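Local atomic coordinates of copper-transporting ATPase (Sulfolobus solfataricus, PDB entry 2YJ6), a protein that probably couples ATP hydrolysis to copper transport across the cell membrane as a type IB P-type ATPase, of which this fragment is the nucleotide-binding catalytic part. Residues Ala64-Pro69 against Phe91-Gly96; Ala59-Ala64 against Val83-Val88. The protein carries 1 engineered substitution. All blocks are in the same frame, centred on the assembly; numbering follows the deposited sequence.

Contact 1 (Ala64-Pro69 against Phe91-Gly96); sequences ALSSHP and FKEISG. With A99 (5'-O-[(S)-hydroxy{[(R)-hydroxy({(S)-hydroxy[(1S)-1-(2-nitrophenyl)ethoxy]phosphoryl}oxy)phosphoryl]oxy}phosphoryl]adenosine), chain C.
Leu65 lies over one face of the Phe91 ring, its CB 4.0 Å from the ring centroid and only 9° off the normal, which makes this a CH-pi contact centred on the ring. Farther along the leucine, CD1 reaches Phe91 CD1 at 3.6 Å, and the two side chains run alongside one another with opposite headings. Phe91 holds CG anti to its own N (chi1 173°), which carries the ring under Leu65 and brings its far edge to Ser66. There the serine hydroxyl sits near the ring plane, with OG 3.2 Å from Phe91 CZ. The same hydroxyl donates to Glu93, OG to OE1 2.8 Å, approaching from above the carboxylate, 70° out of its plane. An extended glutamate chain delivers OE1 to this point, also at the edge of the Phe91 ring. With an alanine at Glu93, the Ser66 hydroxyl is likely to lose its acceptor and be freer to turn, and a gap would probably open beside Phe91. Val99 of strand 98-103 is touched by Ser66, Phe91 and Glu93 alike. Farther on, His68 meets the bound ATP analogue: N7 of the adenine lies 3.4 Å above the imidazole plane, offset toward the rim, while NE2 makes a weak in-plane hydrogen bond to the bridging phosphate oxygen O3A (3.3 Å). Its ND1 caps the backbone N of Ile70, fixing the ring at the N-cap of helix 69-80. Ser66-Ser67-His68-Pro69 matches the His-Pro signature of type IB ATPases, and Gly96, also of the nucleotide pocket, brings its O close to C5B of the ribose.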
loop_
_atom_site.group_PDB
_atom_site.type_symbol
_atom_site.label_atom_id
_atom_site.label_comp_id
_atom_site.label_asym_id
_atom_site.label_seq_id
_atom_site.Cartn_x
_atom_site.Cartn_y
_atom_site.Cartn_z
ATOM N N ALA A 64 0.186 18.634 -11.465
ATOM C CA ALA A 64 -1.171 18.598 -11.965
ATOM C C ALA A 64 -1.285 17.731 -13.232
ATOM O O ALA A 64 -2.288 17.058 -13.439
ATOM C CB ALA A 64 -1.693 20.033 -12.218
ATOM N N LEU A 65 -0.249 17.719 -14.060
ATOM C CA LEU A 65 -0.296 16.935 -15.300
ATOM C C LEU A 65 0.011 15.433 -15.102
ATOM O O LEU A 65 0.101 14.686 -16.077
ATOM C CB LEU A 65 0.624 17.551 -16.365
ATOM C CG LEU A 65 0.704 19.089 -16.373
ATOM C CD1 LEU A 65 1.842 19.585 -17.239
ATOM C CD2 LEU A 65 -0.610 19.751 -16.809
ATOM N N SER A 66 0.159 14.983 -13.855
ATOM C CA SER A 66 0.360 13.552 -13.609
ATOM C C SER A 66 -0.829 12.898 -12.935
ATOM O O SER A 66 -1.708 13.577 -12.405
ATOM C CB SER A 66 1.601 13.289 -12.770
ATOM O OG SER A 66 2.728 13.895 -13.360
ATOM N N SER A 67 -0.829 11.569 -12.947
ATOM C CA SER A 67 -1.914 10.782 -12.395
ATOM C C SER A 67 -1.390 9.967 -11.237
ATOM O O SER A 67 -2.139 9.234 -10.591
ATOM C CB SER A 67 -2.497 9.847 -13.460
ATOM O OG SER A 67 -3.195 10.579 -14.450
ATOM N N HIS A 68 -0.093 10.080 -10.979
ATOM C CA HIS A 68 0.473 9.404 -9.827
ATOM C C HIS A 68 -0.307 9.813 -8.579
ATOM O O HIS A 68 -0.751 10.966 -8.457
ATOM C CB HIS A 68 1.954 9.743 -9.664
ATOM C CG HIS A 68 2.693 8.794 -8.774
ATOM N ND1 HIS A 68 2.494 8.740 -7.410
ATOM C CD2 HIS A 68 3.633 7.861 -9.051
ATOM C CE1 HIS A 68 3.273 7.811 -6.888
ATOM N NE2 HIS A 68 3.977 7.263 -7.864
ATOM N N PRO A 69 -0.508 8.859 -7.659
ATOM C CA PRO A 69 -1.130 9.167 -6.369
ATOM C C PRO A 69 -0.381 10.275 -5.599
ATOM O O PRO A 69 -1.033 11.047 -4.899
ATOM C CB PRO A 69 -1.065 7.831 -5.630
ATOM C CG PRO A 69 -1.112 6.816 -6.740
ATOM C CD PRO A 69 -0.306 7.411 -7.844
ATOM N N PHE A 91 6.738 19.395 -20.125
ATOM C CA PHE A 91 6.482 18.464 -19.046
ATOM C C PHE A 91 7.145 17.115 -19.310
ATOM O O PHE A 91 7.257 16.689 -20.451
ATOM C CB PHE A 91 4.974 18.279 -18.854
ATOM C CG PHE A 91 4.621 17.210 -17.866
ATOM C CD1 PHE A 91 4.700 17.456 -16.505
ATOM C CD2 PHE A 91 4.221 15.954 -18.298
ATOM C CE1 PHE A 91 4.382 16.468 -15.598
ATOM C CE2 PHE A 91 3.900 14.961 -17.398
ATOM C CZ PHE A 91 3.982 15.217 -16.042
ATOM N N LYS A 92 7.576 16.436 -18.252
ATOM C CA LYS A 92 8.101 15.087 -18.390
ATOM C C LYS A 92 8.027 14.338 -17.073
ATOM O O LYS A 92 8.481 14.820 -16.037
ATOM C CB LYS A 92 9.535 15.103 -18.916
ATOM C CG LYS A 92 10.275 13.787 -18.715
ATOM C CD LYS A 92 11.385 13.589 -19.750
ATOM C CE LYS A 92 12.025 14.908 -20.178
ATOM N NZ LYS A 92 12.765 15.589 -19.074
ATOM N N GLU A 93 7.431 13.158 -17.119
ATOM C CA GLU A 93 7.335 12.327 -15.942
ATOM C C GLU A 93 8.223 11.119 -16.142
ATOM O O GLU A 93 7.808 10.113 -16.716
ATOM C CB GLU A 93 5.886 11.900 -15.700
ATOM C CG GLU A 93 5.671 11.138 -14.397
ATOM C CD GLU A 93 4.202 10.866 -14.098
ATOM O OE1 GLU A 93 3.334 11.512 -14.730
ATOM O OE2 GLU A 93 3.919 10.007 -13.227
ATOM N N ILE A 94 9.461 11.224 -15.689
ATOM C CA ILE A 94 10.338 10.074 -15.727
ATOM C C ILE A 94 9.786 9.023 -14.779
ATOM O O ILE A 94 9.929 9.124 -13.561
ATOM C CB ILE A 94 11.778 10.431 -15.356
ATOM C CG1 ILE A 94 12.356 11.431 -16.367
ATOM C CG2 ILE A 94 12.628 9.170 -15.302
ATOM C CD1 ILE A 94 12.120 12.906 -16.014
ATOM N N SER A 95 9.124 8.021 -15.342
ATOM C CA SER A 95 8.527 6.973 -14.533
ATOM C C SER A 95 9.524 6.414 -13.503
ATOM O O SER A 95 10.706 6.217 -13.801
ATOM C CB SER A 95 7.972 5.856 -15.426
ATOM N N GLY A 96 9.041 6.181 -12.287
ATOM C CA GLY A 96 9.852 5.577 -11.248
ATOM C C GLY A 96 10.780 6.511 -10.494
ATOM O O GLY A 96 11.521 6.063 -9.620
HETATM C "C'" A99 C . 2.968 6.119 -2.740
HETATM N N1 A99 C . 6.158 13.337 -8.061
HETATM C C2 A99 C . 7.090 13.332 -7.090
HETATM N N3 A99 C . 7.784 12.238 -6.748
HETATM C C4 A99 C . 7.576 11.056 -7.392
HETATM C C5 A99 C . 6.568 10.987 -8.464
HETATM C C6 A99 C . 5.835 12.234 -8.781
HETATM N N6 A99 C . 4.889 12.280 -9.757
HETATM N N7 A99 C . 6.565 9.718 -8.912
HETATM C C8 A99 C . 7.486 9.034 -8.191
HETATM N N9 A99 C . 8.081 9.826 -7.282
HETATM P PA A99 C . 7.415 4.508 -7.577
HETATM P PB A99 C . 5.353 4.066 -5.743
HETATM P PG A99 C . 5.042 4.382 -2.943
HETATM O "O'L" A99 C . 3.660 6.773 -0.104
HETATM O "O'M" A99 C . 2.092 7.195 1.255
HETATM C "C1'" A99 C . 0.485 5.351 0.109
HETATM O O1A A99 C . 8.123 3.447 -6.765
HETATM C C1B A99 C . 9.145 9.415 -6.342
HETATM O O1B A99 C . 3.919 4.037 -6.230
HETATM O O1G A99 C . 4.105 3.206 -3.115
HETATM C "C2'" A99 C . 1.606 5.873 -0.518
HETATM N "N2'" A99 C . 2.495 6.645 0.238
HETATM O "O2'" A99 C . 9.326 9.331 -3.957
HETATM O O2A A99 C . 6.980 4.228 -8.993
HETATM C C2B A99 C . 8.519 8.904 -5.061
HETATM O O2B A99 C . 6.116 2.775 -5.533
HETATM O O2G A99 C . 4.234 5.616 -2.266
HETATM C "C3'" A99 C . 1.813 5.597 -1.964
HETATM O "O3'" A99 C . 8.695 6.779 -3.911
HETATM O O3A A99 C . 6.142 5.025 -6.758
HETATM C C3B A99 C . 8.540 7.397 -5.196
HETATM O O3B A99 C . 5.435 4.961 -4.397
HETATM O O3G A99 C . 6.325 4.180 -2.162
HETATM C "C4'" A99 C . 0.864 4.837 -2.635
HETATM O "O4'" A99 C . 9.876 8.321 -6.919
HETATM C C4B A99 C . 9.732 7.146 -6.111
HETATM C "C5'" A99 C . -0.237 4.328 -1.960
HETATM O "O5'" A99 C . 8.282 5.865 -7.564
HETATM C C5B A99 C . 9.582 5.895 -6.973
HETATM C "C6'" A99 C . -0.422 4.586 -0.608
HETATM C "CM'" A99 C . 2.724 5.829 -4.219
#

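Contact 2 (Ala59-Ala64 against Val83-Val88); sequences AASVEA and VKILEV. With A99 (5'-O-[(S)-hydroxy{[(R)-hydroxy({(S)-hydroxy[(1S)-1-(2-nitrophenyl)ethoxy]phosphoryl}oxy)phosphoryl]oxy}phosphoryl]adenosine), chain C.
Ser61 keeps OG beside its backbone N (chi1 -58°), where it accepts a nearly straight bond from Leu86 N (2.8 Å, 166°) and is also bonded to Ala57 O one helical turn back. Two bonds therefore hold this buried hydroxyl and limit its rotation. Ile85, its CG1 likewise beside the backbone N (chi1 -64°), brings CD1 to 4.0 Å from Ala60 CB. A water adds a second bridge, donating to Ser61 O and to Leu86 O, each at 2.6 Å. The 83-88 segment has no regular structure of its own; it is the connection in the nucleotide-binding domain that leads from helix 69-80 to strand 89-92, lying along the end of helix 53-63. Val88 packs tightly on the helix here, CG2 only 3.1 Å from Ser61 O. Its CG2 also meets Val62 CG2 at 4.1 Å, the two valines crossing at about a right angle, and Ile103 of strand 98-103 is touched by both Ser61 and Val88. In the last turn of the same helix, the Glu63 carboxylate faces the adenine edge of the ATP analogue at N6 and N1: N6 donates to OE1 (3.3 Å), while OE2 lies 2.7 Å from N1.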
loop_
_atom_site.group_PDB
_atom_site.type_symbol
_atom_site.label_atom_id
_atom_site.label_comp_id
_atom_site.label_asym_id
_atom_site.label_seq_id
_atom_site.Cartn_x
_atom_site.Cartn_y
_atom_site.Cartn_z
ATOM N N ALA A 59 5.634 23.754 -7.733
ATOM C CA ALA A 59 5.556 22.305 -7.627
ATOM C C ALA A 59 4.164 21.773 -7.966
ATOM O O ALA A 59 4.039 20.762 -8.665
ATOM C CB ALA A 59 5.978 21.826 -6.230
ATOM N N ALA A 60 3.127 22.430 -7.449
ATOM C CA ALA A 60 1.750 22.005 -7.719
ATOM C C ALA A 60 1.423 22.052 -9.213
ATOM O O ALA A 60 0.754 21.163 -9.723
ATOM C CB ALA A 60 0.747 22.863 -6.953
ATOM N N SER A 61 1.860 23.117 -9.884
ATOM C CA SER A 61 1.529 23.334 -11.294
ATOM C C SER A 61 2.177 22.293 -12.215
ATOM O O SER A 61 1.699 22.060 -13.325
ATOM C CB SER A 61 1.891 24.758 -11.737
ATOM O OG SER A 61 1.229 25.735 -10.947
ATOM N N VAL A 62 3.248 21.650 -11.754
ATOM C CA VAL A 62 3.846 20.563 -12.534
ATOM C C VAL A 62 3.173 19.228 -12.240
ATOM O O VAL A 62 2.903 18.446 -13.156
ATOM C CB VAL A 62 5.377 20.468 -12.357
ATOM C CG1 VAL A 62 5.933 19.187 -12.999
ATOM C CG2 VAL A 62 6.060 21.697 -12.943
ATOM N N GLU A 63 2.866 18.983 -10.973
ATOM C CA GLU A 63 2.253 17.724 -10.564
ATOM C C GLU A 63 0.833 17.531 -11.121
ATOM O O GLU A 63 0.342 16.411 -11.215
ATOM C CB GLU A 63 2.233 17.613 -9.042
ATOM C CG GLU A 63 3.615 17.505 -8.408
ATOM C CD GLU A 63 4.190 16.104 -8.532
ATOM O OE1 GLU A 63 3.824 15.379 -9.491
ATOM O OE2 GLU A 63 4.999 15.727 -7.660
ATOM N N ALA A 64 0.186 18.634 -11.465
ATOM C CA ALA A 64 -1.171 18.598 -11.965
ATOM C C ALA A 64 -1.285 17.731 -13.232
ATOM O O ALA A 64 -2.288 17.058 -13.439
ATOM C CB ALA A 64 -1.693 20.033 -12.218
ATOM N N VAL A 83 -3.647 27.989 -3.531
ATOM C CA VAL A 83 -2.791 28.114 -4.703
ATOM C C VAL A 83 -3.594 28.129 -6.012
ATOM O O VAL A 83 -4.569 27.390 -6.167
ATOM C CB VAL A 83 -1.756 26.969 -4.764
ATOM C CG1 VAL A 83 -1.110 26.905 -6.143
ATOM C CG2 VAL A 83 -0.700 27.116 -3.657
ATOM N N LYS A 84 -3.171 28.971 -6.950
ATOM C CA LYS A 84 -3.716 28.961 -8.303
ATOM C C LYS A 84 -2.753 28.234 -9.250
ATOM O O LYS A 84 -1.548 28.452 -9.210
ATOM C CB LYS A 84 -3.981 30.390 -8.801
ATOM C CG LYS A 84 -5.127 31.107 -8.075
ATOM C CD LYS A 84 -5.400 32.482 -8.672
ATOM C CE LYS A 84 -6.594 33.149 -7.994
ATOM N NZ LYS A 84 -7.762 32.221 -7.940
ATOM N N ILE A 85 -3.287 27.370 -10.098
ATOM C CA ILE A 85 -2.438 26.544 -10.948
ATOM C C ILE A 85 -1.943 27.288 -12.180
ATOM O O ILE A 85 -2.723 27.936 -12.868
ATOM C CB ILE A 85 -3.159 25.263 -11.370
ATOM C CG1 ILE A 85 -3.441 24.399 -10.134
ATOM C CG2 ILE A 85 -2.336 24.519 -12.421
ATOM C CD1 ILE A 85 -2.193 23.738 -9.509
ATOM N N LEU A 86 -0.640 27.192 -12.444
ATOM C CA LEU A 86 0.015 27.967 -13.497
ATOM C C LEU A 86 0.333 27.091 -14.706
ATOM O O LEU A 86 0.396 25.858 -14.603
ATOM C CB LEU A 86 1.302 28.623 -12.975
ATOM C CG LEU A 86 1.263 29.567 -11.763
ATOM C CD1 LEU A 86 2.676 29.878 -11.279
ATOM C CD2 LEU A 86 0.516 30.866 -12.049
ATOM N N GLU A 87 0.532 27.742 -15.852
ATOM C CA GLU A 87 0.766 27.052 -17.120
ATOM C C GLU A 87 2.195 26.514 -17.251
ATOM O O GLU A 87 3.169 27.237 -17.044
ATOM C CB GLU A 87 0.417 27.970 -18.302
ATOM C CG GLU A 87 0.966 27.496 -19.644
ATOM C CD GLU A 87 -0.124 27.156 -20.664
ATOM O OE1 GLU A 87 -1.305 27.030 -20.265
ATOM O OE2 GLU A 87 0.206 27.007 -21.865
ATOM N N VAL A 88 2.298 25.241 -17.609
ATOM C CA VAL A 88 3.578 24.546 -17.701
ATOM C C VAL A 88 3.936 24.146 -19.147
ATOM O O VAL A 88 3.048 23.966 -19.984
ATOM C CB VAL A 88 3.552 23.270 -16.824
ATOM C CG1 VAL A 88 4.801 22.429 -17.045
ATOM C CG2 VAL A 88 3.368 23.643 -15.347
HETATM C "C'" A99 C . 2.968 6.119 -2.740
HETATM N N1 A99 C . 6.158 13.337 -8.061
HETATM C C2 A99 C . 7.090 13.332 -7.090
HETATM N N3 A99 C . 7.784 12.238 -6.748
HETATM C C4 A99 C . 7.576 11.056 -7.392
HETATM C C5 A99 C . 6.568 10.987 -8.464
HETATM C C6 A99 C . 5.835 12.234 -8.781
HETATM N N6 A99 C . 4.889 12.280 -9.757
HETATM N N7 A99 C . 6.565 9.718 -8.912
HETATM C C8 A99 C . 7.486 9.034 -8.191
HETATM N N9 A99 C . 8.081 9.826 -7.282
HETATM P PA A99 C . 7.415 4.508 -7.577
HETATM P PB A99 C . 5.353 4.066 -5.743
HETATM P PG A99 C . 5.042 4.382 -2.943
HETATM O "O'L" A99 C . 3.660 6.773 -0.104
HETATM O "O'M" A99 C . 2.092 7.195 1.255
HETATM C "C1'" A99 C . 0.485 5.351 0.109
HETATM O O1A A99 C . 8.123 3.447 -6.765
HETATM C C1B A99 C . 9.145 9.415 -6.342
HETATM O O1B A99 C . 3.919 4.037 -6.230
HETATM O O1G A99 C . 4.105 3.206 -3.115
HETATM C "C2'" A99 C . 1.606 5.873 -0.518
HETATM N "N2'" A99 C . 2.495 6.645 0.238
HETATM O "O2'" A99 C . 9.326 9.331 -3.957
HETATM O O2A A99 C . 6.980 4.228 -8.993
HETATM C C2B A99 C . 8.519 8.904 -5.061
HETATM O O2B A99 C . 6.116 2.775 -5.533
HETATM O O2G A99 C . 4.234 5.616 -2.266
HETATM C "C3'" A99 C . 1.813 5.597 -1.964
HETATM O "O3'" A99 C . 8.695 6.779 -3.911
HETATM O O3A A99 C . 6.142 5.025 -6.758
HETATM C C3B A99 C . 8.540 7.397 -5.196
HETATM O O3B A99 C . 5.435 4.961 -4.397
HETATM O O3G A99 C . 6.325 4.180 -2.162
HETATM C "C4'" A99 C . 0.864 4.837 -2.635
HETATM O "O4'" A99 C . 9.876 8.321 -6.919
HETATM C C4B A99 C . 9.732 7.146 -6.111
HETATM C "C5'" A99 C . -0.237 4.328 -1.960
HETATM O "O5'" A99 C . 8.282 5.865 -7.564
HETATM C C5B A99 C . 9.582 5.895 -6.973
HETATM C "C6'" A99 C . -0.422 4.586 -0.608
HETATM C "CM'" A99 C . 2.724 5.829 -4.219
HETATM O O HOH W 1 0.161 23.278 -14.978
#

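How the contacts relate
From the N terminus, helix 53-63 delivers the first segment of contact 2 and then, through the shared Ala64, the first segment of contact 1. Helix 69-80 follows; contact 2 closes the first loop when 83-88 returns to helix 53-63, and contact 1 closes the second when 91-96 returns to the loop between the two helices. The segments alternate, so the closures cross rather than nest. Contact 2 fastens the connection leading to the antiparallel sheet onto helix 53-63; contact 1 joins the inter-helix loop to edge strand 89-92 and the loop after it. They also meet directly, Phe91 CE1 lying 3.5 Å from Val62 O. Both reach the nucleotide, contact 2 at the adenine and contact 1 from adenine to phosphates.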